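Local coordinates for protein transketolase (Campylobacter jejuni, PDB 3L84) that is a dimeric enzyme of the transketolase family, with three alpha/beta domains, the first two of the thiamine diphosphate-binding fold, at residues A[40-45]-A[59-64]; A[65-70]-A[114-119]; A[118-123]-A[162-167]; A[153-158]-A[200-205]; A[174-179]-A[226-231]. All coordinates share one frame; numbering follows the deposited sequence. Where two conformers were deposited one is given.

Contact 1: A[40-45]-A[59-64]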
# COMPACT_ATOMS: atom_id res chain seq x y z
N SER A 40 4.80 27.51 20.04
CA SER A 40 5.30 28.77 20.53
C SER A 40 6.71 28.68 21.07
O SER A 40 7.56 29.50 20.76
CB SER A 40 4.35 29.29 21.58
OG SER A 40 3.13 29.59 20.94
N VAL A 41 6.98 27.65 21.88
CA VAL A 41 8.33 27.45 22.36
C VAL A 41 9.30 27.05 21.25
O VAL A 41 10.41 27.55 21.14
CB VAL A 41 8.37 26.41 23.47
CG1 VAL A 41 9.78 26.22 23.96
CG2 VAL A 41 7.47 26.85 24.64
N LEU A 42 8.86 26.15 20.38
CA LEU A 42 9.68 25.71 19.26
C LEU A 42 10.10 26.87 18.38
O LEU A 42 11.20 26.84 17.82
CB LEU A 42 8.94 24.63 18.44
CG LEU A 42 9.72 24.00 17.31
CD1 LEU A 42 11.01 23.32 17.75
CD2 LEU A 42 8.84 22.97 16.60
N SER A 43 9.27 27.90 18.24
CA SER A 43 9.64 29.06 17.43
C SER A 43 10.95 29.73 17.87
O SER A 43 11.62 30.37 17.05
CB SER A 43 8.52 30.11 17.39
OG SER A 43 8.41 30.83 18.60
N TYR A 44 11.33 29.59 19.14
CA TYR A 44 12.58 30.15 19.66
C TYR A 44 13.78 29.30 19.33
O TYR A 44 14.91 29.75 19.47
CB TYR A 44 12.48 30.34 21.18
CG TYR A 44 11.56 31.45 21.58
CD1 TYR A 44 12.07 32.72 21.86
CD2 TYR A 44 10.18 31.27 21.63
CE1 TYR A 44 11.24 33.75 22.20
CE2 TYR A 44 9.33 32.31 21.97
CZ TYR A 44 9.87 33.56 22.27
OH TYR A 44 9.05 34.60 22.61
N HIS A 45 13.54 28.03 18.98
CA HIS A 45 14.63 27.11 18.66
C HIS A 45 14.85 26.94 17.16
O HIS A 45 15.97 26.66 16.74
CB HIS A 45 14.31 25.73 19.27
CG HIS A 45 14.35 25.72 20.76
ND1 HIS A 45 15.47 25.35 21.47
CD2 HIS A 45 13.41 26.07 21.67
CE1 HIS A 45 15.21 25.46 22.76
NE2 HIS A 45 13.97 25.91 22.91
N ASP A 59 16.72 24.47 9.55
CA ASP A 59 16.00 23.37 10.17
C ASP A 59 14.78 23.03 9.31
O ASP A 59 14.15 23.92 8.73
CB ASP A 59 15.50 23.73 11.55
CG ASP A 59 16.59 23.88 12.57
OD1 ASP A 59 17.74 23.40 12.39
OD2 ASP A 59 16.33 24.53 13.62
N ARG A 60 14.45 21.75 9.23
CA ARG A 60 13.29 21.27 8.46
C ARG A 60 12.18 20.93 9.46
O ARG A 60 12.36 20.07 10.31
CB ARG A 60 13.62 20.04 7.59
CG ARG A 60 14.86 20.08 6.66
CD ARG A 60 14.72 21.17 5.66
NE ARG A 60 15.58 21.03 4.46
CZ ARG A 60 16.86 21.40 4.36
NH1 ARG A 60 17.52 21.86 5.42
NH2 ARG A 60 17.50 21.36 3.19
N LEU A 61 11.02 21.57 9.34
CA LEU A 61 9.86 21.35 10.17
C LEU A 61 8.84 20.58 9.35
O LEU A 61 8.51 20.99 8.25
CB LEU A 61 9.27 22.67 10.60
CG LEU A 61 7.98 22.68 11.40
CD1 LEU A 61 8.18 21.94 12.69
CD2 LEU A 61 7.50 24.14 11.60
N VAL A 62 8.36 19.46 9.87
CA VAL A 62 7.34 18.63 9.22
C VAL A 62 6.14 18.41 10.15
O VAL A 62 6.29 17.85 11.24
CB VAL A 62 7.88 17.26 8.84
CG1 VAL A 62 6.79 16.37 8.17
CG2 VAL A 62 9.12 17.37 7.91
N PHE A 63 4.96 18.80 9.71
CA PHE A 63 3.69 18.45 10.38
C PHE A 63 3.20 17.14 9.78
O PHE A 63 2.59 17.16 8.73
CB PHE A 63 2.62 19.52 10.14
CG PHE A 63 2.69 20.72 11.03
CD1 PHE A 63 3.84 21.45 11.19
CD2 PHE A 63 1.53 21.20 11.65
CE1 PHE A 63 3.87 22.60 12.04
CE2 PHE A 63 1.56 22.33 12.46
CZ PHE A 63 2.73 23.01 12.65
N SER A 64 3.43 15.99 10.41
CA SER A 64 2.97 14.74 9.85
C SER A 64 1.45 14.65 9.82
O SER A 64 0.87 14.12 8.89
CB SER A 64 3.59 13.56 10.59
OG SER A 64 3.28 12.35 9.90
O HOH W 1 17.05 24.05 16.17

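Contact 2: A[65-70]-A[114-119]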
# COMPACT_ATOMS: atom_id res chain seq x y z
N GLY A 65 0.82 15.22 10.84
CA GLY A 65 -0.62 15.34 10.87
C GLY A 65 -0.98 16.57 10.06
O GLY A 65 -1.14 17.67 10.62
N GLY A 66 -1.12 16.41 8.75
CA GLY A 66 -1.39 17.55 7.86
C GLY A 66 -2.72 18.19 8.16
O GLY A 66 -2.95 19.34 7.80
N HIS A 67 -3.60 17.46 8.84
CA HIS A 67 -4.87 18.02 9.30
C HIS A 67 -4.68 19.26 10.16
O HIS A 67 -5.61 20.06 10.20
CB HIS A 67 -5.73 16.98 10.02
CG HIS A 67 -5.06 16.34 11.17
ND1 HIS A 67 -5.10 16.83 12.45
CD2 HIS A 67 -4.27 15.25 11.21
CE1 HIS A 67 -4.39 16.03 13.24
NE2 HIS A 67 -3.85 15.08 12.50
N ALA A 68 -3.53 19.42 10.81
CA ALA A 68 -3.24 20.59 11.63
C ALA A 68 -2.70 21.79 10.83
O ALA A 68 -2.05 22.69 11.39
CB ALA A 68 -2.30 20.18 12.79
N SER A 69 -3.00 21.79 9.54
CA SER A 69 -2.60 22.84 8.62
C SER A 69 -2.88 24.25 9.11
O SER A 69 -2.07 25.13 8.86
CB SER A 69 -3.28 22.59 7.28
OG SER A 69 -4.67 22.56 7.46
N ALA A 70 -4.01 24.49 9.78
CA ALA A 70 -4.29 25.86 10.19
C ALA A 70 -3.21 26.41 11.12
O ALA A 70 -2.86 27.58 11.09
CB ALA A 70 -5.67 25.95 10.87
N GLY A 114 -0.60 14.65 4.97
CA GLY A 114 -2.05 14.44 5.02
C GLY A 114 -2.31 12.98 5.34
O GLY A 114 -2.74 12.67 6.44
N PRO A 115 -1.99 12.07 4.42
CA PRO A 115 -2.12 10.63 4.70
C PRO A 115 -1.21 10.30 5.89
O PRO A 115 -0.02 10.64 5.89
CB PRO A 115 -1.65 9.98 3.39
CG PRO A 115 -1.86 11.12 2.36
CD PRO A 115 -1.43 12.33 3.08
N LEU A 116 -1.78 9.71 6.93
CA LEU A 116 -1.10 9.57 8.19
C LEU A 116 0.11 8.65 8.09
O LEU A 116 0.17 7.70 7.28
CB LEU A 116 -2.09 9.11 9.27
CG LEU A 116 -3.17 10.15 9.64
CD1 LEU A 116 -4.40 9.54 10.31
CD2 LEU A 116 -2.54 11.23 10.52
N GLY A 117 1.10 8.95 8.91
CA GLY A 117 2.35 8.23 8.93
C GLY A 117 3.38 8.77 7.97
O GLY A 117 4.58 8.70 8.24
N GLN A 118 2.96 9.27 6.81
CA GLN A 118 3.89 9.69 5.77
C GLN A 118 4.92 10.67 6.31
O GLN A 118 6.12 10.54 6.07
CB GLN A 118 3.19 10.36 4.56
CG GLN A 118 2.25 9.51 3.73
CD GLN A 118 2.93 8.35 3.06
OE1 GLN A 118 4.03 8.52 2.48
NE2 GLN A 118 2.28 7.17 3.08
N GLY A 119 4.44 11.67 7.04
CA GLY A 119 5.29 12.76 7.46
C GLY A 119 6.40 12.30 8.40
O GLY A 119 7.50 12.85 8.37

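Contact 3: A[118-123]-A[162-167]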
# COMPACT_ATOMS: atom_id res chain seq x y z
N GLN A 118 2.96 9.27 6.81
CA GLN A 118 3.89 9.69 5.77
C GLN A 118 4.92 10.67 6.31
O GLN A 118 6.12 10.54 6.07
CB GLN A 118 3.19 10.36 4.56
CG GLN A 118 2.25 9.51 3.73
CD GLN A 118 2.93 8.35 3.06
OE1 GLN A 118 4.03 8.52 2.48
NE2 GLN A 118 2.28 7.17 3.08
N GLY A 119 4.44 11.67 7.04
CA GLY A 119 5.29 12.76 7.46
C GLY A 119 6.40 12.30 8.40
O GLY A 119 7.50 12.85 8.37
N VAL A 120 6.13 11.32 9.25
CA VAL A 120 7.16 10.76 10.12
C VAL A 120 8.28 10.15 9.27
O VAL A 120 9.47 10.41 9.52
CB VAL A 120 6.58 9.71 11.09
CG1 VAL A 120 7.71 9.02 11.90
CG2 VAL A 120 5.55 10.37 12.05
N ALA A 121 7.91 9.35 8.25
CA ALA A 121 8.90 8.76 7.37
C ALA A 121 9.60 9.85 6.56
O ALA A 121 10.80 9.75 6.29
CB ALA A 121 8.24 7.70 6.45
N ASN A 122 8.88 10.87 6.11
CA ASN A 122 9.52 11.98 5.39
C ASN A 122 10.56 12.66 6.28
O ASN A 122 11.66 13.00 5.82
CB ASN A 122 8.52 13.06 5.02
CG ASN A 122 7.42 12.59 4.07
OD1 ASN A 122 7.64 11.74 3.16
ND2 ASN A 122 6.27 13.17 4.25
N ALA A 123 10.22 12.85 7.56
CA ALA A 123 11.15 13.51 8.44
C ALA A 123 12.42 12.68 8.66
O ALA A 123 13.53 13.21 8.69
CB ALA A 123 10.48 13.83 9.77
N GLU A 162 8.56 1.49 10.44
CA GLU A 162 9.61 1.20 9.45
C GLU A 162 10.61 2.31 9.42
O GLU A 162 11.82 2.07 9.44
CB GLU A 162 8.98 1.12 8.05
CG GLU A 162 8.08 -0.11 7.72
CD GLU A 162 7.53 -0.08 6.31
OE1 GLU A 162 7.93 0.74 5.48
OE2 GLU A 162 6.63 -0.90 6.00
N ALA A 163 10.14 3.55 9.32
CA ALA A 163 11.08 4.66 9.21
C ALA A 163 11.89 4.88 10.48
O ALA A 163 13.09 5.16 10.43
CB ALA A 163 10.32 5.95 8.86
N CYS A 164 11.24 4.74 11.61
CA CYS A 164 11.93 4.93 12.88
C CYS A 164 12.95 3.81 13.12
O CYS A 164 13.98 4.03 13.76
CB CYS A 164 10.94 5.05 14.01
SG CYS A 164 10.01 6.63 13.95
N SER A 165 12.70 2.62 12.59
CA SER A 165 13.68 1.55 12.62
C SER A 165 14.96 2.03 11.96
O SER A 165 16.05 1.93 12.53
CB SER A 165 13.14 0.31 11.90
OG SER A 165 13.96 -0.83 12.19
N LEU A 166 14.85 2.59 10.75
CA LEU A 166 16.01 3.12 10.06
C LEU A 166 16.66 4.31 10.80
O LEU A 166 17.89 4.47 10.77
CB LEU A 166 15.62 3.54 8.63
CG LEU A 166 15.51 2.41 7.61
CD1 LEU A 166 14.81 2.87 6.37
CD2 LEU A 166 16.91 1.92 7.25
N ALA A 167 15.85 5.16 11.45
CA ALA A 167 16.41 6.30 12.16
C ALA A 167 17.33 5.84 13.27
O ALA A 167 18.37 6.46 13.49
CB ALA A 167 15.30 7.19 12.74

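Contact 4: A[153-158]-A[200-205]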
# COMPACT_ATOMS: atom_id res chain seq x y z
N GLY A 153 -2.47 8.76 15.12
CA GLY A 153 -2.67 8.14 13.84
C GLY A 153 -1.36 7.85 13.13
O GLY A 153 -1.20 6.81 12.45
N ASP A 154 -0.41 8.77 13.24
CA ASP A 154 0.86 8.58 12.59
C ASP A 154 1.58 7.38 13.19
O ASP A 154 2.18 6.58 12.46
CB ASP A 154 1.74 9.82 12.72
CG ASP A 154 1.14 11.05 12.07
OD1 ASP A 154 1.01 11.10 10.82
OD2 ASP A 154 0.74 11.99 12.84
N LEU A 155 1.58 7.26 14.51
CA LEU A 155 2.34 6.22 15.19
C LEU A 155 1.71 4.84 15.13
O LEU A 155 2.40 3.85 15.33
CB LEU A 155 2.68 6.65 16.62
CG LEU A 155 3.60 7.89 16.64
CD1 LEU A 155 4.10 8.11 18.04
CD2 LEU A 155 4.80 7.83 15.67
N GLN A 156 0.44 4.74 14.78
CA GLN A 156 -0.17 3.42 14.56
C GLN A 156 0.13 2.88 13.19
O GLN A 156 0.08 1.66 12.98
CB GLN A 156 -1.68 3.48 14.84
CG GLN A 156 -1.99 3.68 16.29
CD GLN A 156 -3.45 3.67 16.62
OE1 GLN A 156 -4.24 2.98 15.95
NE2 GLN A 156 -3.83 4.39 17.69
N GLU A 157 0.39 3.75 12.24
CA GLU A 157 0.66 3.33 10.86
C GLU A 157 1.98 2.58 10.78
O GLU A 157 2.99 3.01 11.33
CB GLU A 157 0.68 4.54 9.94
CG GLU A 157 -0.70 5.03 9.62
CD GLU A 157 -1.46 4.16 8.65
OE1 GLU A 157 -1.01 3.07 8.19
OE2 GLU A 157 -2.62 4.60 8.31
N GLY A 158 1.99 1.47 10.06
CA GLY A 158 3.22 0.68 9.87
C GLY A 158 4.41 1.47 9.37
O GLY A 158 5.55 1.22 9.77
N MSE A 200 9.18 2.29 25.51
CA MSE A 200 9.89 1.06 25.21
C MSE A 200 10.02 0.75 23.73
O MSE A 200 11.09 0.29 23.26
CB MSE A 200 9.23 -0.12 25.92
CG MSE A 200 10.03 -1.39 25.92
SE MSE A 200 9.24 -2.82 26.93
CE MSE A 200 8.25 -1.95 28.17
N ARG A 201 8.96 1.01 22.97
CA ARG A 201 8.97 0.82 21.53
C ARG A 201 10.09 1.62 20.90
O ARG A 201 10.85 1.09 20.09
CB ARG A 201 7.63 1.28 20.97
CG ARG A 201 7.59 1.62 19.49
CD ARG A 201 6.29 2.26 19.13
NE ARG A 201 6.32 2.78 17.78
CZ ARG A 201 5.25 3.15 17.09
NH1 ARG A 201 4.02 3.01 17.60
NH2 ARG A 201 5.39 3.70 15.88
N PHE A 202 10.17 2.90 21.26
CA PHE A 202 11.17 3.75 20.63
C PHE A 202 12.59 3.51 21.15
O PHE A 202 13.56 3.61 20.40
CB PHE A 202 10.77 5.22 20.75
CG PHE A 202 9.78 5.65 19.69
CD1 PHE A 202 8.44 5.41 19.84
CD2 PHE A 202 10.21 6.32 18.57
CE1 PHE A 202 7.53 5.79 18.87
CE2 PHE A 202 9.32 6.70 17.60
CZ PHE A 202 7.96 6.43 17.76
N GLU A 203 12.71 3.15 22.43
CA GLU A 203 14.01 2.74 22.93
C GLU A 203 14.51 1.47 22.24
O GLU A 203 15.70 1.33 21.95
CB GLU A 203 13.98 2.57 24.46
CG GLU A 203 13.85 3.94 25.17
CD GLU A 203 13.77 3.87 26.70
OE1 GLU A 203 13.90 4.95 27.34
OE2 GLU A 203 13.57 2.78 27.28
N ALA A 204 13.59 0.58 21.86
CA ALA A 204 13.96 -0.65 21.13
C ALA A 204 14.51 -0.32 19.74
O ALA A 204 15.30 -1.08 19.18
CB ALA A 204 12.75 -1.58 20.99
N GLN A 205 14.14 0.84 19.22
CA GLN A 205 14.58 1.33 17.92
C GLN A 205 15.65 2.40 18.04
O GLN A 205 15.85 3.17 17.09
CB GLN A 205 13.40 1.87 17.11
CG GLN A 205 12.38 0.84 16.81
CD GLN A 205 11.30 1.33 15.86
OE1 GLN A 205 10.74 2.41 16.07
NE2 GLN A 205 10.99 0.56 14.82

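Contact 5: A[174-179]-A[226-231]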
# COMPACT_ATOMS: atom_id res chain seq x y z
N ASN A 174 20.12 14.15 14.55
CA ASN A 174 19.57 15.39 14.04
C ASN A 174 18.05 15.39 13.98
O ASN A 174 17.45 16.37 13.55
CB ASN A 174 20.18 15.72 12.66
CG ASN A 174 19.99 14.62 11.62
OD1 ASN A 174 19.53 13.53 11.92
ND2 ASN A 174 20.39 14.93 10.37
N PHE A 175 17.43 14.31 14.42
CA PHE A 175 15.98 14.10 14.28
C PHE A 175 15.29 14.18 15.64
O PHE A 175 15.63 13.43 16.56
CB PHE A 175 15.74 12.71 13.67
CG PHE A 175 14.31 12.30 13.50
CD1 PHE A 175 13.36 13.18 13.01
CD2 PHE A 175 13.90 11.05 13.86
CE1 PHE A 175 12.03 12.78 12.83
CE2 PHE A 175 12.58 10.64 13.68
CZ PHE A 175 11.65 11.50 13.15
N ILE A 176 14.28 15.03 15.72
CA ILE A 176 13.50 15.26 16.92
C ILE A 176 12.02 15.11 16.56
O ILE A 176 11.48 15.89 15.80
CB ILE A 176 13.80 16.64 17.55
CG1 ILE A 176 15.27 16.75 17.93
CG2 ILE A 176 12.92 16.86 18.76
CD1 ILE A 176 15.74 18.14 18.38
N LEU A 177 11.41 14.07 17.09
CA LEU A 177 10.03 13.71 16.84
C LEU A 177 9.22 14.09 18.07
O LEU A 177 9.52 13.65 19.19
CB LEU A 177 9.93 12.20 16.58
CG LEU A 177 8.58 11.63 16.23
CD1 LEU A 177 8.00 12.26 15.00
CD2 LEU A 177 8.70 10.09 16.04
N ILE A 178 8.22 14.91 17.90
CA ILE A 178 7.36 15.38 18.98
C ILE A 178 5.99 14.75 18.77
O ILE A 178 5.30 15.03 17.78
CB ILE A 178 7.26 16.91 19.00
CG1 ILE A 178 8.64 17.50 19.10
CG2 ILE A 178 6.33 17.36 20.13
CD1 ILE A 178 8.71 19.02 18.86
N TYR A 179 5.62 13.87 19.69
CA TYR A 179 4.35 13.11 19.66
C TYR A 179 3.31 13.77 20.53
O TYR A 179 3.49 13.91 21.75
CB TYR A 179 4.63 11.66 20.05
CG TYR A 179 3.46 10.79 20.45
CD1 TYR A 179 2.25 10.82 19.78
CD2 TYR A 179 3.60 9.91 21.50
CE1 TYR A 179 1.20 10.01 20.14
CE2 TYR A 179 2.56 9.10 21.89
CZ TYR A 179 1.36 9.15 21.22
OH TYR A 179 0.32 8.30 21.61
N GLN A 226 17.38 19.48 25.75
CA GLN A 226 17.93 18.13 25.91
C GLN A 226 17.93 17.36 24.58
O GLN A 226 18.93 16.71 24.22
CB GLN A 226 17.12 17.37 26.95
CG GLN A 226 17.63 16.00 27.27
CD GLN A 226 17.06 15.48 28.57
OE1 GLN A 226 16.20 16.13 29.19
NE2 GLN A 226 17.55 14.32 29.02
N ALA A 227 16.83 17.43 23.85
CA ALA A 227 16.72 16.73 22.57
C ALA A 227 17.79 17.19 21.59
O ALA A 227 18.36 16.36 20.88
CB ALA A 227 15.35 16.94 21.98
N LYS A 228 18.09 18.48 21.57
CA LYS A 228 19.08 19.04 20.66
C LYS A 228 20.50 18.54 20.91
O LYS A 228 21.33 18.58 20.00
CB LYS A 228 19.00 20.57 20.67
CG LYS A 228 17.73 21.05 19.99
CD LYS A 228 17.33 22.45 20.28
CE LYS A 228 18.28 23.47 19.76
NZ LYS A 228 18.13 24.82 20.50
N LYS A 229 20.76 18.06 22.12
CA LYS A 229 22.08 17.53 22.51
C LYS A 229 22.14 16.02 22.48
O LYS A 229 23.16 15.44 22.82
CB LYS A 229 22.50 18.00 23.92
CG LYS A 229 22.59 19.47 24.05
CD LYS A 229 23.19 19.83 25.38
CE LYS A 229 22.31 19.47 26.55
NZ LYS A 229 22.79 20.20 27.77
N SER A 230 21.05 15.37 22.06
CA SER A 230 20.97 13.90 22.10
C SER A 230 22.01 13.30 21.14
O SER A 230 22.32 13.87 20.08
CB SER A 230 19.56 13.43 21.74
OG SER A 230 19.45 12.04 21.93
N THR A 231 22.54 12.14 21.51
CA THR A 231 23.36 11.36 20.57
C THR A 231 22.53 10.30 19.80
O THR A 231 23.08 9.51 19.08
CB THR A 231 24.50 10.70 21.25
OG1 THR A 231 23.95 9.80 22.22
CG2 THR A 231 25.43 11.76 21.90

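Contact 1: A[40-45]-A[59-64]
Leu42 and Leu61 meet branch to branch: Leu42, on helix 30-42, reaches toward strand 60-63, which is an outermost strand of the parallel sheet in the first alpha/beta domain. The two leucines have the same shape: in each, CG lies anti to the backbone N (chi1 -175° and 176°), which carries both side chains toward each other. They cross obliquely, and the touch is a single pair of methyls, Leu42 CD2 against Leu61 CD1 at 4.1 Å. Tyr147 of the neighbouring strand 146-151 packs on both leucines and on Asp59.

Further along, the meeting is polar but indirect. His45 turns its ring away from the strand, where ND1 and NE2 are engaged by Lys228 and Asn221, and offers its main-chain oxygen instead. Asp59 points toward segment 40-45. OD1 is bound by the Lys145 amide and OD2 by the Lys47 amide, which together fix the rotation of the group. His45 O and Asp59 OD2 stand 3.8 Å apart, both acceptors, and a water reconciles them: it donates one hydrogen to His45 O at 2.9 Å and the other to Asp59 OD2 at 2.7 Å.

Contact 2: A[65-70]-A[114-119]
His67 and Leu116 make the side-chain part of this contact, and it is a light one. A methyl of the leucine, CD2, comes to the edge of the imidazole, close to the ring plane, with His67 CD2 and Leu116 CD2 4.4 Å apart. Leu116 gets there by keeping CG beside its backbone N (chi1 -68°), while one face of the His67 ring looks at Gly65 O, 4.0 Å above the plane and offset toward the rim. Two other histidines, His28 and His256, meet this ring at inclined angles.

The main chains approach about as closely. Gly66 and Gly114 bring their alpha carbons to 4.3 Å, and Gly66 CA lies 4.2 Å from Gly114 N; a side chain on Gly66 would run into that nitrogen, and its absence lets the two main chains pass this close. Segment 65-70 follows strand 60-63, and each segment leads into a helix. In thiamine diphosphate enzymes the C-terminal end of the parallel sheet is where the cofactor site is generally found. Ala68 is the N-cap of helix 69-79 and Gly117 that of helix 118-137.

Hydrogen bonds act within each side or reach outward. Ala68 N binds Gly65 O at 3.0 Å. Pro115 to Gln118 form a type II beta turn, with Gly117 in its third position at a positive phi of 88°. Asp154 OD1 accepts from Gly117 N, and Tyr420 of the second subunit is hydrogen-bonded through OH to both Leu116 O and Gln118 NE2.

Contact 3: A[118-123]-A[162-167]
Val120 and Ala121 meet Ala163 and Cys164 without a flat group among them, so this joint has no ring or amide face to cover and no edge to dock. The planar groups of the two segments sit off to its flanks. The Glu162 carboxylate takes the Ala393 amide on OE1 and the amide of Gly158 of the second subunit on OE2, and the Gln118 amide is hydrogen-bonded through NE2 to Tyr420 OH of that same subunit.

What remains is small residues at short range. Ala163 points its methyl at the neighbouring backbone, CB reaching Ala121 CA at 3.5 Å and Ala121 CB at 3.6 Å. The alpha carbons of Ala121 and Ala163 are accordingly only 5.0 Å apart, close for two helices. These are helices 118-137 and 158-169, which lie on one face of the parallel sheet; helix 158-169 lies in the beta-alpha-beta crossover joining strands 146-151 and 175-181.

Beside the alanine pair, Val120 and Cys164 form the second touch. Val120 sets CG1 anti to the backbone N (chi1 174°), which brings this methyl to Cys164 SG at 3.9 Å. The valine also packs on Cys150 of strand 146-151. Ala121, for its part, touches Ala396 of helix 391-404, and Ser165 OG is hydrogen-bonded to Glu196 of the second subunit.

Contact 4: A[153-158]-A[200-205]
Arg201 has CG anti to the backbone N (chi1 159°) and runs from CG to NE as an extended chain that carries the guanidinium end-on to Leu155 O. Leu155 keeps CG beside its own N and away from its carbonyl carbon, as Phe202 does, which brings CD2 of the leucine to the phenylalanine.

Both terminal nitrogens close on one acceptor. Arg201 NH1 donates to Leu155 O at 2.9 Å with an N-H...O angle of 150°, and Arg201 NH2 donates to the same Leu155 O at 3.0 Å with an angle of 142°. The oxygen lies practically in the guanidinium plane, but the two donors see the carbonyl differently: NH2 is in its plane, on a lone pair, and NH1 stands above it. Since this carbonyl belongs to the end of helix 152-156, the positive group probably polarises it favourably. Glu196 forms a salt bridge with NH1, and Tyr161 adds a cation-pi contact.

The apolar half is Leu155 CD2 against Phe202 CZ, 4.0 Å apart, the methyl sitting at the ring edge near its plane and the side chains crossing at about a right angle. Phe207 meets the Phe202 ring edge-to-face. Helix 152-156 follows strand 146-151 directly, and the Gly-Asp-Gly at their junction matches the start of the signature motif by which thiamine diphosphate enzymes typically hold the metal and diphosphate of their cofactor.

Contact 5: A[174-179]-A[226-231]
Lys228, whose aliphatic part rests on Ile176, carries its charge to ND1 of His45: NZ is hydrogen-bonded there, and Glu225 OE1 adds a long, weak ion pair. The bend at chi3 (65°) turns the end of the chain, and only the methylene near its root serves this contact, with Ile176 CD1 lying 3.9 Å from Lys228 CG.

Ala227 provides the larger surface. Its methyl points at the strand and sits against three carbons of one isoleucine, with Ala227 CB at 3.8 Å from Ile176 CD1, 4.0 Å from Ile176 CG2 and 4.1 Å from Ile176 CG1. Ile176 arranges this by placing CG1 beside the backbone N (chi1 -60°) and CG2 anti to it, which puts both branches against the methyl.

The isoleucine is on strand 175-181, the middle one of the five-stranded parallel sheet. Ala227 and Lys228 lie in the last part of helix 217-228, the crossover between strands 208-213 and 234-239. Here Lys229 N is bound to Gln226 O at 3.1 Å and Ser230 N to Ala227 O at 3.1 Å. Tyr147 of the adjoining strand touches both Ile176 and Lys228.

Across the contact itself everything is carbon against carbon: the helix is seated on the sheet by the fit of aliphatic carbons, while the lysine's polar end is satisfied at the side of the contact.

All five contacts fall in the first domain and are arranged about its parallel sheet; 3, 4 and 5 are buried, 1 and 2 only partly. Contacts 1 and 5 lie on one face, bringing helices 30-42 and 217-228 to strands 60-63 and 175-181, and His45 and Lys228 tie them together; neither touches the other subunit. Contact 3 is on the opposite face, wholly apolar, sharing helix 118-137 with contact 2. Contact 2 and segment 153-158 of contact 4 gather toward the C-terminal ends of the strands, where Asp154 links them. Contact 4 alone has direct hydrogen bonds between its segments, contact 1 uses a water, and contact 2 brings glycine backbones together. Contacts 2, 3 and 4 also meet the second subunit.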